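Local coordinates for protein EDTA monooxygenase (EDTA-degrading bacterium BNC1, PDB 5DQP) that probably uses FMN and molecular oxygen as a monooxygenase in the bacterial degradation of EDTA, working with a partner flavin reductase, at residues A138-A141 with N145-E148; Q58-P63 with P69-D74; L154-G159 with F192-P197. All coordinates share one frame; numbering follows the deposited sequence.

Contact 1. Residues A138-A141 with N145-E148; sequences AAIA and NRYE. With SO4 (sulfate ion), chain D.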
loop_
_atom_site.group_PDB
_atom_site.type_symbol
_atom_site.label_atom_id
_atom_site.label_comp_id
_atom_site.label_asym_id
_atom_site.label_seq_id
_atom_site.Cartn_x
_atom_site.Cartn_y
_atom_site.Cartn_z
ATOM N N ALA A 138 -21.829 -1.336 5.243
ATOM C CA ALA A 138 -22.531 -0.074 5.438
ATOM C C ALA A 138 -23.363 0.275 4.210
ATOM O O ALA A 138 -23.369 -0.424 3.190
ATOM C CB ALA A 138 -21.552 1.061 5.766
ATOM N N ALA A 139 -24.098 1.367 4.328
ATOM C CA ALA A 139 -24.771 1.952 3.188
ATOM C C ALA A 139 -24.130 3.304 2.895
ATOM O O ALA A 139 -23.331 3.824 3.679
ATOM C CB ALA A 139 -26.282 2.064 3.443
ATOM N N ILE A 140 -24.446 3.845 1.721
ATOM C CA ILE A 140 -23.940 5.155 1.353
ATOM C C ILE A 140 -24.601 6.214 2.227
ATOM O O ILE A 140 -25.804 6.147 2.514
ATOM C CB ILE A 140 -24.190 5.405 -0.142
ATOM C CG1 ILE A 140 -23.297 4.471 -0.954
ATOM C CG2 ILE A 140 -23.949 6.864 -0.496
ATOM C CD1 ILE A 140 -21.842 4.507 -0.505
ATOM N N ALA A 141 -23.815 7.184 2.673
ATOM C CA ALA A 141 -24.360 8.331 3.378
ATOM C C ALA A 141 -24.882 9.366 2.379
ATOM O O ALA A 141 -24.590 9.320 1.182
ATOM C CB ALA A 141 -23.298 8.944 4.290
ATOM N N ASN A 145 -23.379 14.390 4.357
ATOM C CA ASN A 145 -22.652 13.712 5.433
ATOM C C ASN A 145 -21.329 13.152 4.930
ATOM O O ASN A 145 -20.336 13.155 5.660
ATOM C CB ASN A 145 -23.499 12.592 6.053
ATOM C CG ASN A 145 -24.582 13.116 6.984
ATOM O OD1 ASN A 145 -24.537 14.262 7.439
ATOM N ND2 ASN A 145 -25.564 12.269 7.276
ATOM N N ARG A 146 -21.315 12.637 3.701
ATOM C CA ARG A 146 -20.074 12.271 3.022
ATOM C C ARG A 146 -19.011 13.344 3.171
ATOM O O ARG A 146 -17.870 13.070 3.553
ATOM C CB ARG A 146 -20.346 12.039 1.533
ATOM C CG ARG A 146 -20.747 10.608 1.159
ATOM C CD ARG A 146 -20.853 10.460 -0.372
ATOM N NE ARG A 146 -22.179 10.832 -0.859
ATOM C CZ ARG A 146 -22.464 11.120 -2.124
ATOM N NH1 ARG A 146 -21.511 11.097 -3.040
ATOM N NH2 ARG A 146 -23.700 11.451 -2.470
ATOM N N TYR A 147 -19.367 14.576 2.840
ATOM C CA TYR A 147 -18.375 15.628 2.791
ATOM C C TYR A 147 -18.055 16.169 4.178
ATOM O O TYR A 147 -16.905 16.537 4.447
ATOM C CB TYR A 147 -18.846 16.709 1.815
ATOM C CG TYR A 147 -18.384 16.351 0.426
ATOM C CD1 TYR A 147 -17.060 16.533 0.069
ATOM C CD2 TYR A 147 -19.245 15.763 -0.501
ATOM C CE1 TYR A 147 -16.591 16.171 -1.168
ATOM C CE2 TYR A 147 -18.784 15.399 -1.755
ATOM C CZ TYR A 147 -17.448 15.615 -2.074
ATOM O OH TYR A 147 -16.942 15.281 -3.298
ATOM N N GLU A 148 -19.023 16.162 5.087
ATOM C CA GLU A 148 -18.713 16.538 6.459
ATOM C C GLU A 148 -17.766 15.526 7.103
ATOM O O GLU A 148 -16.852 15.894 7.851
ATOM C CB GLU A 148 -20.009 16.672 7.261
ATOM C CG GLU A 148 -19.790 16.808 8.750
ATOM C CD GLU A 148 -21.086 17.047 9.512
ATOM O OE1 GLU A 148 -21.124 17.983 10.339
ATOM O OE2 GLU A 148 -22.063 16.302 9.286
HETATM S S SO4 D . -18.928 15.336 -6.030
HETATM O O1 SO4 D . -20.389 15.341 -6.122
HETATM O O2 SO4 D . -18.377 14.867 -7.301
HETATM O O3 SO4 D . -18.409 16.674 -5.742
HETATM O O4 SO4 D . -18.536 14.429 -4.950
#

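Contact 2. Residues Q58-P63 with P69-D74; sequences QPQLTP and PEYPFD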
loop_
_atom_site.group_PDB
_atom_site.type_symbol
_atom_site.label_atom_id
_atom_site.label_comp_id
_atom_site.label_asym_id
_atom_site.label_seq_id
_atom_site.Cartn_x
_atom_site.Cartn_y
_atom_site.Cartn_z
ATOM N N GLN A 58 -11.438 2.221 -6.498
ATOM C CA GLN A 58 -12.643 1.963 -5.726
ATOM C C GLN A 58 -12.449 0.558 -5.180
ATOM O O GLN A 58 -12.032 -0.335 -5.932
ATOM C CB GLN A 58 -13.925 2.036 -6.552
ATOM C CG GLN A 58 -14.367 3.457 -6.820
ATOM C CD GLN A 58 -15.636 3.493 -7.616
ATOM O OE1 GLN A 58 -16.253 2.456 -7.858
ATOM N NE2 GLN A 58 -16.038 4.687 -8.041
ATOM N N PRO A 59 -12.704 0.334 -3.901
ATOM C CA PRO A 59 -12.642 -1.047 -3.360
ATOM C C PRO A 59 -13.923 -1.829 -3.650
ATOM O O PRO A 59 -14.759 -2.067 -2.779
ATOM C CB PRO A 59 -12.408 -0.813 -1.861
ATOM C CG PRO A 59 -12.370 0.729 -1.659
ATOM C CD PRO A 59 -12.959 1.352 -2.870
ATOM N N GLN A 60 -14.095 -2.192 -4.921
ATOM C CA GLN A 60 -15.096 -3.149 -5.383
ATOM C C GLN A 60 -14.615 -3.762 -6.696
ATOM O O GLN A 60 -13.763 -3.193 -7.388
ATOM C CB GLN A 60 -16.467 -2.493 -5.580
ATOM C CG GLN A 60 -16.428 -1.182 -6.347
ATOM C CD GLN A 60 -16.473 -1.337 -7.848
ATOM O OE1 GLN A 60 -16.674 -2.433 -8.377
ATOM N NE2 GLN A 60 -16.290 -0.227 -8.554
ATOM N N LEU A 61 -15.157 -4.941 -7.016
ATOM C CA LEU A 61 -14.998 -5.576 -8.317
ATOM C C LEU A 61 -16.282 -5.451 -9.135
ATOM O O LEU A 61 -17.366 -5.796 -8.655
ATOM C CB LEU A 61 -14.637 -7.049 -8.169
ATOM C CG LEU A 61 -14.541 -7.823 -9.488
ATOM C CD1 LEU A 61 -13.489 -7.197 -10.385
ATOM C CD2 LEU A 61 -14.180 -9.271 -9.195
ATOM N N THR A 62 -16.159 -4.992 -10.381
ATOM C CA THR A 62 -17.293 -4.999 -11.304
ATOM C C THR A 62 -17.016 -5.983 -12.425
ATOM O O THR A 62 -16.341 -5.638 -13.407
ATOM C CB THR A 62 -17.572 -3.609 -11.872
ATOM O OG1 THR A 62 -17.807 -2.702 -10.794
ATOM C CG2 THR A 62 -18.815 -3.651 -12.751
ATOM N N PRO A 63 -17.513 -7.192 -12.343
ATOM C CA PRO A 63 -17.082 -8.231 -13.281
ATOM C C PRO A 63 -17.879 -8.249 -14.585
ATOM O O PRO A 63 -18.267 -9.312 -15.080
ATOM C CB PRO A 63 -17.284 -9.512 -12.469
ATOM C CG PRO A 63 -18.471 -9.179 -11.602
ATOM C CD PRO A 63 -18.349 -7.726 -11.255
ATOM N N PRO A 69 -11.249 -4.795 -15.678
ATOM C CA PRO A 69 -11.296 -4.295 -14.293
ATOM C C PRO A 69 -10.345 -3.114 -14.137
ATOM O O PRO A 69 -9.177 -3.195 -14.510
ATOM C CB PRO A 69 -10.847 -5.501 -13.460
ATOM C CG PRO A 69 -10.014 -6.327 -14.391
ATOM C CD PRO A 69 -10.552 -6.095 -15.788
ATOM N N GLU A 70 -10.866 -2.001 -13.626
ATOM C CA GLU A 70 -10.075 -0.776 -13.559
ATOM C C GLU A 70 -9.115 -0.768 -12.374
ATOM O O GLU A 70 -8.051 -0.142 -12.444
ATOM C CB GLU A 70 -10.995 0.453 -13.471
ATOM C CG GLU A 70 -10.229 1.752 -13.724
ATOM C CD GLU A 70 -11.108 3.000 -13.684
ATOM O OE1 GLU A 70 -10.573 4.126 -13.476
ATOM O OE2 GLU A 70 -12.335 2.856 -13.860
ATOM N N TYR A 71 -9.464 -1.474 -11.299
ATOM C CA TYR A 71 -8.745 -1.418 -10.033
ATOM C C TYR A 71 -8.228 -2.799 -9.637
ATOM O O TYR A 71 -8.650 -3.363 -8.620
ATOM C CB TYR A 71 -9.660 -0.849 -8.951
ATOM C CG TYR A 71 -10.616 0.247 -9.437
ATOM C CD1 TYR A 71 -10.133 1.479 -9.861
ATOM C CD2 TYR A 71 -11.993 0.054 -9.434
ATOM C CE1 TYR A 71 -10.990 2.489 -10.282
ATOM C CE2 TYR A 71 -12.869 1.065 -9.865
ATOM C CZ TYR A 71 -12.354 2.273 -10.267
ATOM O OH TYR A 71 -13.188 3.271 -10.676
ATOM N N PRO A 72 -7.291 -3.372 -10.400
ATOM C CA PRO A 72 -6.825 -4.725 -10.052
ATOM C C PRO A 72 -6.007 -4.796 -8.750
ATOM O O PRO A 72 -5.854 -5.902 -8.214
ATOM C CB PRO A 72 -6.003 -5.152 -11.289
ATOM C CG PRO A 72 -5.612 -3.872 -11.939
ATOM C CD PRO A 72 -6.731 -2.903 -11.680
ATOM N N PHE A 73 -5.509 -3.675 -8.213
ATOM C CA PHE A 73 -4.664 -3.672 -7.021
ATOM C C PHE A 73 -4.973 -2.477 -6.130
ATOM O O PHE A 73 -5.361 -1.405 -6.608
ATOM C CB PHE A 73 -3.176 -3.563 -7.336
ATOM C CG PHE A 73 -2.613 -4.717 -8.047
ATOM C CD1 PHE A 73 -2.400 -5.924 -7.387
ATOM C CD2 PHE A 73 -2.242 -4.597 -9.377
ATOM C CE1 PHE A 73 -1.850 -7.003 -8.052
ATOM C CE2 PHE A 73 -1.697 -5.662 -10.045
ATOM C CZ PHE A 73 -1.500 -6.879 -9.378
ATOM N N ASP A 74 -4.737 -2.652 -4.831
ATOM C CA ASP A 74 -4.718 -1.512 -3.925
ATOM C C ASP A 74 -3.699 -0.490 -4.416
ATOM O O ASP A 74 -2.559 -0.859 -4.729
ATOM C CB ASP A 74 -4.370 -1.921 -2.497
ATOM C CG ASP A 74 -4.429 -0.735 -1.537
ATOM O OD1 ASP A 74 -3.423 0.009 -1.460
ATOM O OD2 ASP A 74 -5.485 -0.523 -0.892
#

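Contact 3. Residues L154-G159 with F192-P197; sequences LEVVHG and FKVAGP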
loop_
_atom_site.group_PDB
_atom_site.type_symbol
_atom_site.label_atom_id
_atom_site.label_comp_id
_atom_site.label_asym_id
_atom_site.label_seq_id
_atom_site.Cartn_x
_atom_site.Cartn_y
_atom_site.Cartn_z
ATOM N N LEU A 154 -9.890 14.756 6.915
ATOM C CA LEU A 154 -8.729 15.505 6.454
ATOM C C LEU A 154 -8.078 16.277 7.591
ATOM O O LEU A 154 -6.846 16.371 7.649
ATOM C CB LEU A 154 -9.126 16.447 5.319
ATOM C CG LEU A 154 -9.008 15.863 3.904
ATOM C CD1 LEU A 154 -7.557 15.509 3.639
ATOM C CD2 LEU A 154 -9.848 14.654 3.771
ATOM N N GLU A 155 -8.881 16.833 8.512
ATOM C CA GLU A 155 -8.303 17.472 9.693
ATOM C C GLU A 155 -7.511 16.471 10.532
ATOM O O GLU A 155 -6.421 16.786 11.023
ATOM C CB GLU A 155 -9.387 18.109 10.558
ATOM C CG GLU A 155 -10.231 19.168 9.899
ATOM C CD GLU A 155 -11.262 19.755 10.866
ATOM O OE1 GLU A 155 -11.239 19.391 12.066
ATOM O OE2 GLU A 155 -12.094 20.579 10.430
ATOM N N VAL A 156 -8.067 15.281 10.753
ATOM C CA VAL A 156 -7.345 14.282 11.523
ATOM C C VAL A 156 -6.037 13.962 10.830
ATOM O O VAL A 156 -4.963 14.031 11.431
ATOM C CB VAL A 156 -8.195 13.015 11.721
ATOM C CG1 VAL A 156 -7.338 11.945 12.368
ATOM C CG2 VAL A 156 -9.430 13.319 12.568
ATOM N N VAL A 157 -6.101 13.684 9.527
ATOM C CA VAL A 157 -4.904 13.258 8.817
ATOM C C VAL A 157 -3.831 14.347 8.857
ATOM O O VAL A 157 -2.668 14.068 9.158
ATOM C CB VAL A 157 -5.264 12.840 7.384
ATOM C CG1 VAL A 157 -3.990 12.620 6.535
ATOM C CG2 VAL A 157 -6.105 11.605 7.445
ATOM N N HIS A 158 -4.191 15.602 8.550
ATOM C CA HIS A 158 -3.181 16.658 8.614
ATOM C C HIS A 158 -2.621 16.796 10.024
ATOM O O HIS A 158 -1.406 16.965 10.210
ATOM C CB HIS A 158 -3.748 17.990 8.116
ATOM C CG HIS A 158 -3.617 18.169 6.635
ATOM N ND1 HIS A 158 -2.423 18.499 6.031
ATOM C CD2 HIS A 158 -4.516 18.016 5.633
ATOM C CE1 HIS A 158 -2.597 18.568 4.724
ATOM N NE2 HIS A 158 -3.857 18.272 4.455
ATOM N N GLY A 159 -3.489 16.697 11.035
ATOM C CA GLY A 159 -3.018 16.694 12.409
ATOM C C GLY A 159 -2.031 15.575 12.692
ATOM O O GLY A 159 -1.009 15.793 13.343
ATOM N N PHE A 192 -14.809 10.908 14.401
ATOM C CA PHE A 192 -13.552 10.230 14.679
ATOM C C PHE A 192 -13.060 10.622 16.061
ATOM O O PHE A 192 -13.261 11.745 16.522
ATOM C CB PHE A 192 -12.478 10.556 13.621
ATOM C CG PHE A 192 -12.895 10.208 12.217
ATOM C CD1 PHE A 192 -13.000 8.877 11.816
ATOM C CD2 PHE A 192 -13.195 11.204 11.298
ATOM C CE1 PHE A 192 -13.406 8.554 10.533
ATOM C CE2 PHE A 192 -13.608 10.883 9.990
ATOM C CZ PHE A 192 -13.706 9.573 9.610
ATOM N N LYS A 193 -12.426 9.657 16.720
ATOM C CA LYS A 193 -11.696 9.855 17.963
ATOM C C LYS A 193 -10.317 9.245 17.751
ATOM O O LYS A 193 -10.204 8.038 17.527
ATOM C CB LYS A 193 -12.423 9.190 19.139
ATOM C CG LYS A 193 -11.858 9.551 20.491
ATOM C CD LYS A 193 -12.455 8.710 21.612
ATOM C CE LYS A 193 -11.798 9.041 22.956
ATOM N NZ LYS A 193 -12.265 8.132 24.050
ATOM N N VAL A 194 -9.275 10.075 17.794
ATOM C CA VAL A 194 -7.927 9.632 17.447
ATOM C C VAL A 194 -6.914 10.366 18.316
ATOM O O VAL A 194 -6.806 11.589 18.241
ATOM C CB VAL A 194 -7.628 9.893 15.959
ATOM C CG1 VAL A 194 -6.171 9.604 15.658
ATOM C CG2 VAL A 194 -8.589 9.099 15.040
ATOM N N ALA A 195 -6.141 9.632 19.124
ATOM C CA ALA A 195 -5.195 10.281 20.020
ATOM C C ALA A 195 -3.929 10.731 19.294
ATOM O O ALA A 195 -3.475 11.864 19.488
ATOM C CB ALA A 195 -4.842 9.353 21.187
ATOM N N GLY A 196 -3.353 9.874 18.442
ATOM C CA GLY A 196 -2.030 10.139 17.906
ATOM C C GLY A 196 -1.028 10.075 19.061
ATOM O O GLY A 196 -1.423 9.733 20.165
ATOM N N PRO A 197 0.261 10.392 18.827
ATOM C CA PRO A 197 0.891 10.804 17.564
ATOM C C PRO A 197 0.968 9.689 16.513
ATOM O O PRO A 197 0.818 8.498 16.823
ATOM C CB PRO A 197 2.302 11.222 17.996
ATOM C CG PRO A 197 2.563 10.441 19.249
ATOM C CD PRO A 197 1.241 10.331 19.935
#

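Contact 1. Residues A138-A141 with N145-E148
The carbonyl oxygen of A141 lies 3.5 Å from NE of R146, a polar approach rather than a hydrogen bond, set obliquely to the guanidinium group. The arginine chain reaches this spot by a sharp bend late in its length (chi3 -87°), which brings NE alongside the loop; CG2 of I140 also nears NE obliquely. At the base, the methyl of A141 meets CB of N145 at 4.1 Å, so the loop touches the first turn of the helix only lightly. Y147, next after R146, does not touch the loop; its hydroxyl reaches a sulfate ion, probably from the crystallisation liquor. Its OH is paired with O4 of the sulfate at 2.4 Å, a value too short to be taken literally; O4 sits at the ring edge, in its plane. S216 binds the same ion through OG. Y147 and S216 are both predicted to bind FMN, so the sulfate may mark the place of the cofactor's phosphate. A phenylalanine at Y147 has no hydroxyl and would probably leave the sulfate without this partner. The loop lies between helices 130-135 and 143-161, with T142 OG1 hydrogen-bonded to N145 N, while the ring of Y147 meets that of H143 and packs on Q218 and L222 of helix 217-226.

Contact 2. Residues Q58-P63 with P69-D74
One face of the Y71 ring is covered by the backbone of Q58, whose N stands 3.5 Å above the ring plane, over its centre. E70 CB covers the opposite face, so the ring is sandwiched between its own neighbour and the other segment. Q58 CB touches CE2 of Y71 at 3.6 Å, and the extended glutamine chain carries its amide past the phenolic OH, the amide plane turned 31° from the ring. Q60 comes to the ring edge: its NE2 lies 3.9 Å from CE2 of Y71, with the amide nearly upright to the ring. It gets there by bending back on itself, CG set between the backbone N and carbonyl carbon (chi1 47°) and a second turn following at chi2. The folded amide is held at both ends: Q60 NE2 gives Q58 OE1 a 2.8 Å hydrogen bond, and Q60 OE1 accepts one from T62 OG1 at 2.7 Å. Q58 OE1 has a second donor in N129 ND2. L61 CD1 meets P69 CB at 4.4 Å, and the second subunit covers this end with its W164 on L61 and its F179 on P69. P59 centres an inverse gamma turn. The whole is a long loop leaving strand 52-55 of the parallel barrel, as in the luciferase-like TIM-barrel family, where such loops after the strands border the active site; Y71 touches D57, a predicted FMN ligand.

Contact 3. Residues L154-G159 with F192-P197
This is a small, buried apolar contact in which helix 143-161 meets one strand of a two-stranded antiparallel hairpin, with V156 facing F192 and V194. The valine divides its two methyls between them. CG1 of V156 approaches CG2 of V194 at 4.1 Å and lies equally near that residue's CB, so one methyl of V156 rests against the CB-CG2 side of V194, the two side chains crossing at a slant. CG2 of V156 goes to F192, meeting CB at 4.2 Å, so the benzyl methylene rather than the ring does the touching. The torsion of V156 (chi1 173°) swings CG1 away from its own backbone N, and this separates the two methyls between their partners. No hydrogen bond joins the segments. The side chain of F192 also touches P102, at the start of helix 102-115, and V156 touches that proline and H187 of the paired strand.

In a luciferase-like TIM barrel the strands alternate with helices; here helix 143-161 and the hairpin both lie in the long connection between barrel strands 120-125 and 210-213. V157 and L154 of the helix pack on W122 of the first of these strands, and V157 also on A106 of helix 102-115, while V156 holds the hairpin. A polar tie joins the two elements nearby, F192 N being hydrogen-bonded to OE1 of E152, one turn before V156. V194 pairs through its backbone with H187. Beyond it the chain turns at G196, whose positive phi (66°) suits glycine, and runs through a cis peptide bond into P197. Here it reaches the second subunit: A195 makes backbone hydrogen bonds to it, and P197 packs on L61 of that subunit.

From the N terminus, contact 2 comes first, folding the long loop between strand 52-55 and helix 75-85 back on itself. Contact 1 follows, closing the short turn by which the chain leaves helix 130-135 and enters helix 143-161. The same helix then supplies residues 154-159 to contact 3, which bridges 32 intervening residues and pins the hairpin strand 193-194 against it. The three are in series, neither nested nor crossed. Contacts 1 and 3 sit at different levels of one helix, their centres about 19 Å apart; the centres of contacts 2 and 3 are about 28 Å apart. Both of these last two touch the second subunit, so the dimer brings them together.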